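Local coordinates for cell division cycle protein 123 (PDB 4ZGP), which acts as an ATP-dependent folding chaperone that binds the gamma subunit of translation initiation factor eIF2, allowing it to assemble with the alpha and beta subunits, at residues 28-31 and 32-35; 93-96 and 97-101; 155-158 and 159-162. All blocks are in the same frame, centred on the assembly; numbering follows the deposited sequence.

How the interactions relate
Interactions 1 and 3 touch, with centres 12 Å apart, whereas interaction 2 stands apart at 26 and 27 Å from them, centre to centre. Interactions 1 and 3 meet mainly at Val-29: its CG1 lies 3.6 Å from Phe-159 CE1, and its CG2 is 3.6 Å from Cys-162 SG, with Leu-30 CD2 3.9 Å from Phe-159 CZ. Both contacts also flank Trp-118, an ATP-binding residue, whose side chain is about 4 Å from that of Val-29 and about 3 Å from that of Ala-158. Interaction 1 comes nearer the nucleotide, the Cys-32 side chain lying about 10 Å from ADP against about 13 Å for Ala-158. Interaction 2, on helix 95-107, lies away from the annotated sites.

Interaction 1: residues 28-31 and 32-35; sequences QVLH and CQFS
Leu-30 O is gripped by three donors, two of them from Gln-33. The carboxamide supplies the short bond: Gln-33 NE2 lies 2.9 Å from Leu-30 O, with an N-H...O angle of 166°, and arrives on a lone pair in the carbonyl plane. The backbone bond from Gln-33 N to Leu-30 O is weak at 3.3 Å, and Ser-36 OG is the third partner. Gln-33 can bend back on its own turn because CG stands opposite the carbonyl carbon (chi1 -61°), from where the extended chain runs alongside the Leu-30 side chain. There NE2 also packs 3.5 Å from Leu-30 CD2. With Gln-33 OE1 bonded to Asn-117 ND2, both ends of the amide are held and its rotation is fixed.

One residue earlier, Cys-32 N donates to Val-29 O over 3.2 Å. The donor sits well above the carbonyl plane, 64° out of it, and the same oxygen takes a hydrogen bond from the indole NE1 of Trp-118, an ATP-binding residue.

Together these bonds make a tight link between two short helices, with Gln-33 at the N-cap position of the second, though its side chain turns back to the first. Helix 26-31 thus passes into helix 34-40; Cys-32 rests on Ile-259 and Pro-261 of strand 253-261, while Phe-34 packs on strands 180-184 and 48-51.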
ATOM      1  N   GLN A  28     -14.053  -6.412   2.494  1.00 26.64           N
ATOM      2  CA  GLN A  28     -13.081  -6.064   1.456  1.00 25.84           C
ATOM      3  C   GLN A  28     -11.980  -5.178   2.003  1.00 25.59           C
ATOM      4  O   GLN A  28     -10.815  -5.311   1.603  1.00 26.48           O
ATOM      5  CB  GLN A  28     -13.753  -5.359   0.293  1.00 27.85           C
ATOM      6  CG  GLN A  28     -14.441  -6.284  -0.684  1.00 27.64           C
ATOM      7  CD  GLN A  28     -15.187  -5.463  -1.711  1.00 39.88           C
ATOM      8  OE1 GLN A  28     -16.245  -4.908  -1.413  1.00 35.06           O
ATOM      9  NE2 GLN A  28     -14.605  -5.317  -2.902  1.00 34.21           N
ATOM     10  N   VAL A  29     -12.354  -4.269   2.902  1.00 24.02           N
ATOM     11  CA  VAL A  29     -11.382  -3.386   3.557  1.00 25.49           C
ATOM     12  C   VAL A  29     -10.490  -4.176   4.530  1.00 23.04           C
ATOM     13  O   VAL A  29      -9.257  -4.017   4.544  1.00 24.49           O
ATOM     14  CB  VAL A  29     -12.107  -2.214   4.291  1.00 26.69           C
ATOM     15  CG1 VAL A  29     -11.148  -1.444   5.174  1.00 28.37           C
ATOM     16  CG2 VAL A  29     -12.749  -1.283   3.270  1.00 26.41           C
ATOM     17  N   LEU A  30     -11.105  -5.047   5.314  1.00 25.03           N
ATOM     18  CA  LEU A  30     -10.362  -5.896   6.246  1.00 26.74           C
ATOM     19  C   LEU A  30      -9.354  -6.808   5.543  1.00 26.56           C
ATOM     20  O   LEU A  30      -8.267  -7.056   6.074  1.00 21.65           O
ATOM     21  CB  LEU A  30     -11.320  -6.767   7.084  1.00 25.95           C
ATOM     22  CG  LEU A  30     -12.130  -6.086   8.192  1.00 29.24           C
ATOM     23  CD1 LEU A  30     -13.120  -7.080   8.794  1.00 31.21           C
ATOM     24  CD2 LEU A  30     -11.205  -5.521   9.266  1.00 26.87           C
ATOM     25  N   HIS A  31      -9.718  -7.334   4.369  1.00 20.26           N
ATOM     26  CA  HIS A  31      -8.837  -8.246   3.649  1.00 19.40           C
ATOM     27  C   HIS A  31      -7.575  -7.561   3.121  1.00 19.03           C
ATOM     28  O   HIS A  31      -6.583  -8.234   2.820  1.00 22.91           O
ATOM     29  CB  HIS A  31      -9.583  -8.903   2.475  1.00 23.14           C
ATOM     30  CG  HIS A  31     -10.688  -9.810   2.916  1.00 25.78           C
ATOM     31  ND1 HIS A  31     -11.732 -10.172   2.092  1.00 29.98           N
ATOM     32  CD2 HIS A  31     -10.932 -10.395   4.112  1.00 24.59           C
ATOM     33  CE1 HIS A  31     -12.556 -10.969   2.754  1.00 25.89           C
ATOM     34  NE2 HIS A  31     -12.094 -11.117   3.983  1.00 28.46           N
ATOM     35  N   CYS A  32      -7.632  -6.238   2.993  1.00 20.80           N
ATOM     36  CA  CYS A  32      -6.517  -5.471   2.448  1.00 22.42           C
ATOM     37  C   CYS A  32      -5.583  -4.922   3.516  1.00 21.85           C
ATOM     38  O   CYS A  32      -4.609  -4.238   3.175  1.00 20.11           O
ATOM     39  CB  CYS A  32      -7.037  -4.304   1.590  1.00 24.05           C
ATOM     40  SG  CYS A  32      -7.619  -4.920  -0.005  1.00 26.24           S
ATOM     41  N   GLN A  33      -5.870  -5.187   4.787  1.00 20.81           N
ATOM     42  CA  GLN A  33      -4.923  -4.782   5.830  1.00 22.90           C
ATOM     43  C   GLN A  33      -3.586  -5.449   5.592  1.00 22.91           C
ATOM     44  O   GLN A  33      -3.534  -6.616   5.200  1.00 20.37           O
ATOM     45  CB  GLN A  33      -5.417  -5.172   7.225  1.00 22.15           C
ATOM     46  CG  GLN A  33      -6.723  -4.586   7.704  1.00 22.91           C
ATOM     47  CD  GLN A  33      -7.160  -5.273   9.004  1.00 27.11           C
ATOM     48  OE1 GLN A  33      -6.886  -4.784  10.088  1.00 27.63           O
ATOM     49  NE2 GLN A  33      -7.801  -6.431   8.880  1.00 23.75           N
ATOM     50  N   PHE A  34      -2.492  -4.731   5.858  1.00 20.54           N
ATOM     51  CA  PHE A  34      -1.159  -5.288   5.633  1.00 19.24           C
ATOM     52  C   PHE A  34      -0.974  -6.648   6.321  1.00 18.25           C
ATOM     53  O   PHE A  34      -0.495  -7.602   5.717  1.00 21.92           O
ATOM     54  CB  PHE A  34      -0.076  -4.312   6.138  1.00 19.22           C
ATOM     55  CG  PHE A  34       1.296  -4.675   5.698  1.00 23.53           C
ATOM     56  CD1 PHE A  34       1.803  -4.184   4.498  1.00 23.86           C
ATOM     57  CD2 PHE A  34       2.091  -5.494   6.481  1.00 22.91           C
ATOM     58  CE1 PHE A  34       3.074  -4.523   4.081  1.00 27.47           C
ATOM     59  CE2 PHE A  34       3.363  -5.844   6.063  1.00 20.18           C
ATOM     60  CZ  PHE A  34       3.855  -5.365   4.873  1.00 22.53           C
ATOM     61  N   SER A  35      -1.361  -6.728   7.584  1.00 23.65           N
ATOM     62  CA  SER A  35      -1.204  -7.983   8.311  1.00 25.66           C
ATOM     63  C   SER A  35      -1.988  -9.123   7.648  1.00 27.92           C
ATOM     64  O   SER A  35      -1.581 -10.270   7.716  1.00 24.92           O
ATOM     65  CB  SER A  35      -1.650  -7.836   9.764  1.00 26.90           C
ATOM     66  OG  SER A  35      -2.981  -7.369   9.865  1.00 23.36           O
TER

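Interaction 2: residues 93-96 and 97-101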
ATOM      1  N   PRO A  93       5.431   9.206  22.584  1.00 44.82           N
ATOM      2  CA  PRO A  93       5.207   7.838  23.072  1.00 41.88           C
ATOM      3  C   PRO A  93       6.212   7.416  24.150  1.00 43.84           C
ATOM      4  O   PRO A  93       7.309   7.974  24.202  1.00 40.86           O
ATOM      5  CB  PRO A  93       5.374   6.985  21.809  1.00 42.66           C
ATOM      6  CG  PRO A  93       5.011   7.921  20.684  1.00 39.39           C
ATOM      7  CD  PRO A  93       5.555   9.253  21.115  1.00 45.37           C
ATOM      8  N   GLU A  94       5.841   6.447  24.985  1.00 49.20           N
ATOM      9  CA  GLU A  94       6.718   5.991  26.066  1.00 47.53           C
ATOM     10  C   GLU A  94       7.919   5.221  25.522  1.00 46.70           C
ATOM     11  O   GLU A  94       7.883   4.704  24.401  1.00 44.83           O
ATOM     12  CB  GLU A  94       5.939   5.131  27.061  1.00 45.08           C
ATOM     13  CG  GLU A  94       5.522   3.768  26.533  1.00 53.19           C
ATOM     14  CD  GLU A  94       4.691   2.990  27.547  1.00 64.51           C
ATOM     15  OE1 GLU A  94       5.025   1.816  27.825  1.00 63.92           O
ATOM     16  OE2 GLU A  94       3.699   3.556  28.063  1.00 67.23           O
ATOM     17  N   ARG A  95       8.980   5.147  26.319  1.00 41.37           N
ATOM     18  CA  ARG A  95      10.255   4.610  25.853  1.00 43.88           C
ATOM     19  C   ARG A  95      10.143   3.174  25.360  1.00 41.09           C
ATOM     20  O   ARG A  95      10.859   2.770  24.442  1.00 40.48           O
ATOM     21  CB  ARG A  95      11.312   4.697  26.964  1.00 47.37           C
ATOM     22  CG  ARG A  95      12.669   4.149  26.537  1.00 48.40           C
ATOM     23  CD  ARG A  95      13.774   4.347  27.571  1.00 52.71           C
ATOM     24  NE  ARG A  95      14.883   3.437  27.292  1.00 47.57           N
ATOM     25  CZ  ARG A  95      15.863   3.697  26.430  1.00 49.69           C
ATOM     26  NH1 ARG A  95      16.818   2.802  26.225  1.00 42.96           N
ATOM     27  NH2 ARG A  95      15.887   4.852  25.771  1.00 45.59           N
ATOM     28  N   GLU A  96       9.247   2.407  25.972  1.00 40.32           N
ATOM     29  CA  GLU A  96       9.082   1.002  25.631  1.00 42.36           C
ATOM     30  C   GLU A  96       8.679   0.857  24.165  1.00 41.19           C
ATOM     31  O   GLU A  96       9.197   0.001  23.437  1.00 37.31           O
ATOM     32  CB  GLU A  96       8.035   0.346  26.541  1.00 46.98           C
ATOM     33  CG  GLU A  96       8.504   0.086  27.976  1.00 53.78           C
ATOM     34  CD  GLU A  96       8.239   1.244  28.943  1.00 58.27           C
ATOM     35  OE1 GLU A  96       7.764   2.320  28.512  1.00 52.48           O
ATOM     36  OE2 GLU A  96       8.507   1.072  30.153  1.00 64.20           O
ATOM     37  N   ALA A  97       7.758   1.713  23.743  1.00 37.49           N
ATOM     38  CA  ALA A  97       7.291   1.735  22.363  1.00 39.91           C
ATOM     39  C   ALA A  97       8.406   2.171  21.425  1.00 41.28           C
ATOM     40  O   ALA A  97       8.604   1.575  20.366  1.00 34.37           O
ATOM     41  CB  ALA A  97       6.106   2.650  22.229  1.00 38.77           C
ATOM     42  N   ILE A  98       9.133   3.215  21.817  1.00 34.79           N
ATOM     43  CA  ILE A  98      10.254   3.701  21.024  1.00 32.17           C
ATOM     44  C   ILE A  98      11.310   2.605  20.825  1.00 36.53           C
ATOM     45  O   ILE A  98      11.834   2.437  19.720  1.00 35.29           O
ATOM     46  CB  ILE A  98      10.926   4.935  21.678  1.00 37.31           C
ATOM     47  CG1 ILE A  98       9.906   6.055  21.880  1.00 42.49           C
ATOM     48  CG2 ILE A  98      12.096   5.433  20.821  1.00 32.32           C
ATOM     49  CD1 ILE A  98       9.292   6.567  20.610  1.00 36.77           C
ATOM     50  N   GLN A  99      11.640   1.872  21.888  1.00 33.00           N
ATOM     51  CA  GLN A  99      12.638   0.804  21.768  1.00 34.52           C
ATOM     52  C   GLN A  99      12.136  -0.346  20.888  1.00 35.89           C
ATOM     53  O   GLN A  99      12.909  -0.949  20.124  1.00 34.49           O
ATOM     54  CB  GLN A  99      13.022   0.276  23.151  1.00 20.00           C
ATOM     55  CG  GLN A  99      13.748   1.286  24.024  1.00 20.00           C
ATOM     56  CD  GLN A  99      15.046   1.764  23.407  1.00 20.00           C
ATOM     57  OE1 GLN A  99      15.787   0.978  22.817  1.00 20.00           O
ATOM     58  NE2 GLN A  99      15.324   3.059  23.539  1.00 20.00           N
ATOM     59  N   LEU A 100      10.844  -0.630  20.992  1.00 31.03           N
ATOM     60  CA  LEU A 100      10.212  -1.673  20.188  1.00 38.26           C
ATOM     61  C   LEU A 100      10.329  -1.340  18.704  1.00 36.13           C
ATOM     62  O   LEU A 100      10.710  -2.178  17.882  1.00 37.59           O
ATOM     63  CB  LEU A 100       8.743  -1.834  20.585  1.00 37.54           C
ATOM     64  CG  LEU A 100       8.003  -3.088  20.109  1.00 46.31           C
ATOM     65  CD1 LEU A 100       8.829  -4.334  20.379  1.00 49.94           C
ATOM     66  CD2 LEU A 100       6.649  -3.197  20.802  1.00 46.66           C
ATOM     67  N   ILE A 101      10.025  -0.094  18.376  1.00 33.23           N
ATOM     68  CA  ILE A 101      10.146   0.383  17.008  1.00 27.14           C
ATOM     69  C   ILE A 101      11.577   0.327  16.524  1.00 31.78           C
ATOM     70  O   ILE A 101      11.850  -0.148  15.431  1.00 29.29           O
ATOM     71  CB  ILE A 101       9.601   1.802  16.899  1.00 31.86           C
ATOM     72  CG1 ILE A 101       8.098   1.778  17.199  1.00 27.98           C
ATOM     73  CG2 ILE A 101       9.929   2.417  15.541  1.00 28.64           C
ATOM     74  CD1 ILE A 101       7.466   3.143  17.232  1.00 26.51           C
TER
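Over one face of the Arg-95 guanidinium lies the Gln-99 amide, its CD 3.5 Å above the plane and displaced toward the rim. The two planes are inclined by 36°, so the groups overlap without being parallel, and the side chains pass at a slant. Gln-99 NE2 lies nearest the guanidinium, 2.9 Å from Arg-95 NH2, but both are donors and no hydrogen bond joins them; so close an approach makes the modelled orientation of this amide doubtful. The pairing is of the i to i+4 kind, made in the first turns of the helix 95-107 of this ATP-grasp protein. Arg-95 reaches it as an extended chain, with CG opposite the backbone N (chi1 180°), whereas Gln-99 bends at chi2 (-60°) and brings its CG against the Arg-95 CG.

Beneath these side chains the helical bonds begin. Glu-94 is the N-cap, and its O receives Ile-98 N at 3.2 Å in the carbonyl plane, with a weak second bond from Ala-97 N. Gln-99 N to Arg-95 O is shorter, 2.8 Å, and Leu-100 N to Glu-96 O follows at 3.0 Å. Glu-94 OE1 and Glu-96 OE1, both acceptors, stand only 2.9 Å apart; like charges so near would probably repel unless a proton is shared, so the modelled positions of these exposed side chains are doubtful.

On the inner side, Pro-93 and Ala-97 touch helix 56-62, and Ile-98 meets Ala-138 and Leu-142 of helix 138-146. Pro-93 also reaches Leu-142, so the proline just before the cap touches both neighbouring helices. Ile-98 points its CG1 branch back toward the start of the helix, where CG1 is 3.5 Å from Glu-94 O and the terminal CD1 meets Pro-93 CB at 4.1 Å.

Interaction 3: residues 155-158 and 159-162; sequences LNHA and FDDC
His-157 meets the Asp-160 carboxylate along much of its length. Its CB is 3.2 Å from Asp-160 OD2, and CG follows at 3.3 Å from the same oxygen. At ND1 the approach becomes a hydrogen bond, with His-157 ND1 2.7 Å from Asp-160 OD2 and an N-H...O angle of 143°. Beyond it CE1 draws away, 3.8 Å from that oxygen. His-157 CG is set opposite the carbonyl carbon and beside the backbone N, and Asp-160 CG likewise, which brings the two groups together across the turn. The carboxylate comes to the ring edge, OD2 lying 15° out of the ring plane and being met almost in line with its CG-OD2 bond, while the two flat groups are turned 71° against each other. Such a histidine-carboxylate bond would probably favour a protonated ring. On one face of the imidazole lies the CB of Asn-156.

The backbone explains why the partners are so near: residues 157-160 form a type I beta turn as the chain leaves helix 149-157, closed by Asp-160 N to His-157 O at 3.2 Å. A second type I turn, from Phe-159 to Cys-162, follows directly, with Cys-162 N bonded to Phe-159 O.

Phe-159 leaves the turn on another course, its CD2 3.9 Å from Ala-158 CB. Its ring packs on Pro-173, on Val-29 and Leu-30 of helix 26-31, and edge-to-face with Phe-176. With an alanine here, the Phe-176 ring would probably lose its stacking mate and a gap open between the turn and helix 26-31. The Asp-161 carboxylate forms a salt bridge with Arg-265.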
ATOM      1  N   LEU A 155      -6.803   6.077  10.315  1.00 28.58           N
ATOM      2  CA  LEU A 155      -7.101   6.183  11.742  1.00 34.58           C
ATOM      3  C   LEU A 155      -8.546   6.592  12.046  1.00 36.19           C
ATOM      4  O   LEU A 155      -9.104   6.191  13.070  1.00 40.53           O
ATOM      5  CB  LEU A 155      -6.137   7.189  12.399  1.00 33.35           C
ATOM      6  CG  LEU A 155      -4.750   6.618  12.702  1.00 38.71           C
ATOM      7  CD1 LEU A 155      -3.884   7.636  13.410  1.00 43.13           C
ATOM      8  CD2 LEU A 155      -4.852   5.337  13.534  1.00 38.34           C
ATOM      9  N   ASN A 156      -9.154   7.372  11.162  1.00 35.39           N
ATOM     10  CA  ASN A 156     -10.454   7.971  11.467  1.00 38.33           C
ATOM     11  C   ASN A 156     -11.611   7.602  10.529  1.00 42.15           C
ATOM     12  O   ASN A 156     -12.774   7.770  10.889  1.00 42.28           O
ATOM     13  CB  ASN A 156     -10.314   9.498  11.486  1.00 41.01           C
ATOM     14  CG  ASN A 156      -9.254   9.977  12.462  1.00 43.86           C
ATOM     15  OD1 ASN A 156      -9.221   9.552  13.616  1.00 46.23           O
ATOM     16  ND2 ASN A 156      -8.371  10.859  11.997  1.00 45.30           N
ATOM     17  N   HIS A 157     -11.308   7.122   9.326  1.00 36.23           N
ATOM     18  CA  HIS A 157     -12.346   6.961   8.315  1.00 36.61           C
ATOM     19  C   HIS A 157     -12.258   5.679   7.500  1.00 36.74           C
ATOM     20  O   HIS A 157     -12.863   5.599   6.434  1.00 35.03           O
ATOM     21  CB  HIS A 157     -12.316   8.141   7.338  1.00 37.00           C
ATOM     22  CG  HIS A 157     -12.550   9.470   7.983  1.00 41.75           C
ATOM     23  ND1 HIS A 157     -13.737   9.796   8.608  1.00 45.58           N
ATOM     24  CD2 HIS A 157     -11.750  10.555   8.103  1.00 41.17           C
ATOM     25  CE1 HIS A 157     -13.654  11.025   9.087  1.00 46.27           C
ATOM     26  NE2 HIS A 157     -12.460  11.509   8.790  1.00 46.03           N
ATOM     27  N   ALA A 158     -11.529   4.683   7.998  1.00 33.92           N
ATOM     28  CA  ALA A 158     -11.195   3.513   7.191  1.00 34.51           C
ATOM     29  C   ALA A 158     -12.414   2.758   6.669  1.00 35.66           C
ATOM     30  O   ALA A 158     -12.363   2.172   5.591  1.00 32.66           O
ATOM     31  CB  ALA A 158     -10.315   2.566   7.982  1.00 31.79           C
ATOM     32  N   PHE A 159     -13.501   2.753   7.432  1.00 32.74           N
ATOM     33  CA  PHE A 159     -14.666   1.953   7.060  1.00 34.38           C
ATOM     34  C   PHE A 159     -15.880   2.771   6.631  1.00 40.15           C
ATOM     35  O   PHE A 159     -16.973   2.226   6.498  1.00 40.01           O
ATOM     36  CB  PHE A 159     -15.063   1.041   8.223  1.00 38.71           C
ATOM     37  CG  PHE A 159     -14.002   0.062   8.602  1.00 31.76           C
ATOM     38  CD1 PHE A 159     -13.883  -1.144   7.926  1.00 35.85           C
ATOM     39  CD2 PHE A 159     -13.100   0.357   9.604  1.00 36.28           C
ATOM     40  CE1 PHE A 159     -12.902  -2.047   8.256  1.00 31.17           C
ATOM     41  CE2 PHE A 159     -12.098  -0.532   9.929  1.00 37.39           C
ATOM     42  CZ  PHE A 159     -12.002  -1.743   9.257  1.00 31.58           C
ATOM     43  N   ASP A 160     -15.691   4.064   6.397  1.00 42.47           N
ATOM     44  CA  ASP A 160     -16.822   4.960   6.148  1.00 42.64           C
ATOM     45  C   ASP A 160     -17.527   4.707   4.813  1.00 48.25           C
ATOM     46  O   ASP A 160     -18.701   5.048   4.650  1.00 49.02           O
ATOM     47  CB  ASP A 160     -16.365   6.418   6.216  1.00 39.62           C
ATOM     48  CG  ASP A 160     -15.972   6.847   7.627  1.00 48.71           C
ATOM     49  OD1 ASP A 160     -16.119   6.037   8.575  1.00 48.33           O
ATOM     50  OD2 ASP A 160     -15.517   8.000   7.789  1.00 49.19           O
ATOM     51  N   ASP A 161     -16.825   4.106   3.857  1.00 39.69           N
ATOM     52  CA  ASP A 161     -17.437   3.836   2.564  1.00 42.85           C
ATOM     53  C   ASP A 161     -18.068   2.445   2.472  1.00 41.14           C
ATOM     54  O   ASP A 161     -18.642   2.094   1.446  1.00 41.76           O
ATOM     55  CB  ASP A 161     -16.410   4.012   1.452  1.00 43.99           C
ATOM     56  CG  ASP A 161     -16.066   5.469   1.208  1.00 51.23           C
ATOM     57  OD1 ASP A 161     -16.960   6.330   1.374  1.00 57.19           O
ATOM     58  OD2 ASP A 161     -14.905   5.750   0.855  1.00 54.52           O
ATOM     59  N   CYS A 162     -17.965   1.658   3.538  1.00 35.56           N
ATOM     60  CA  CYS A 162     -18.530   0.319   3.532  1.00 43.31           C
ATOM     61  C   CYS A 162     -20.035   0.378   3.726  1.00 48.14           C
ATOM     62  O   CYS A 162     -20.523   0.868   4.745  1.00 46.84           O
ATOM     63  CB  CYS A 162     -17.884  -0.537   4.613  1.00 37.65           C
ATOM     64  SG  CYS A 162     -16.101  -0.563   4.452  1.00 38.85           S
TER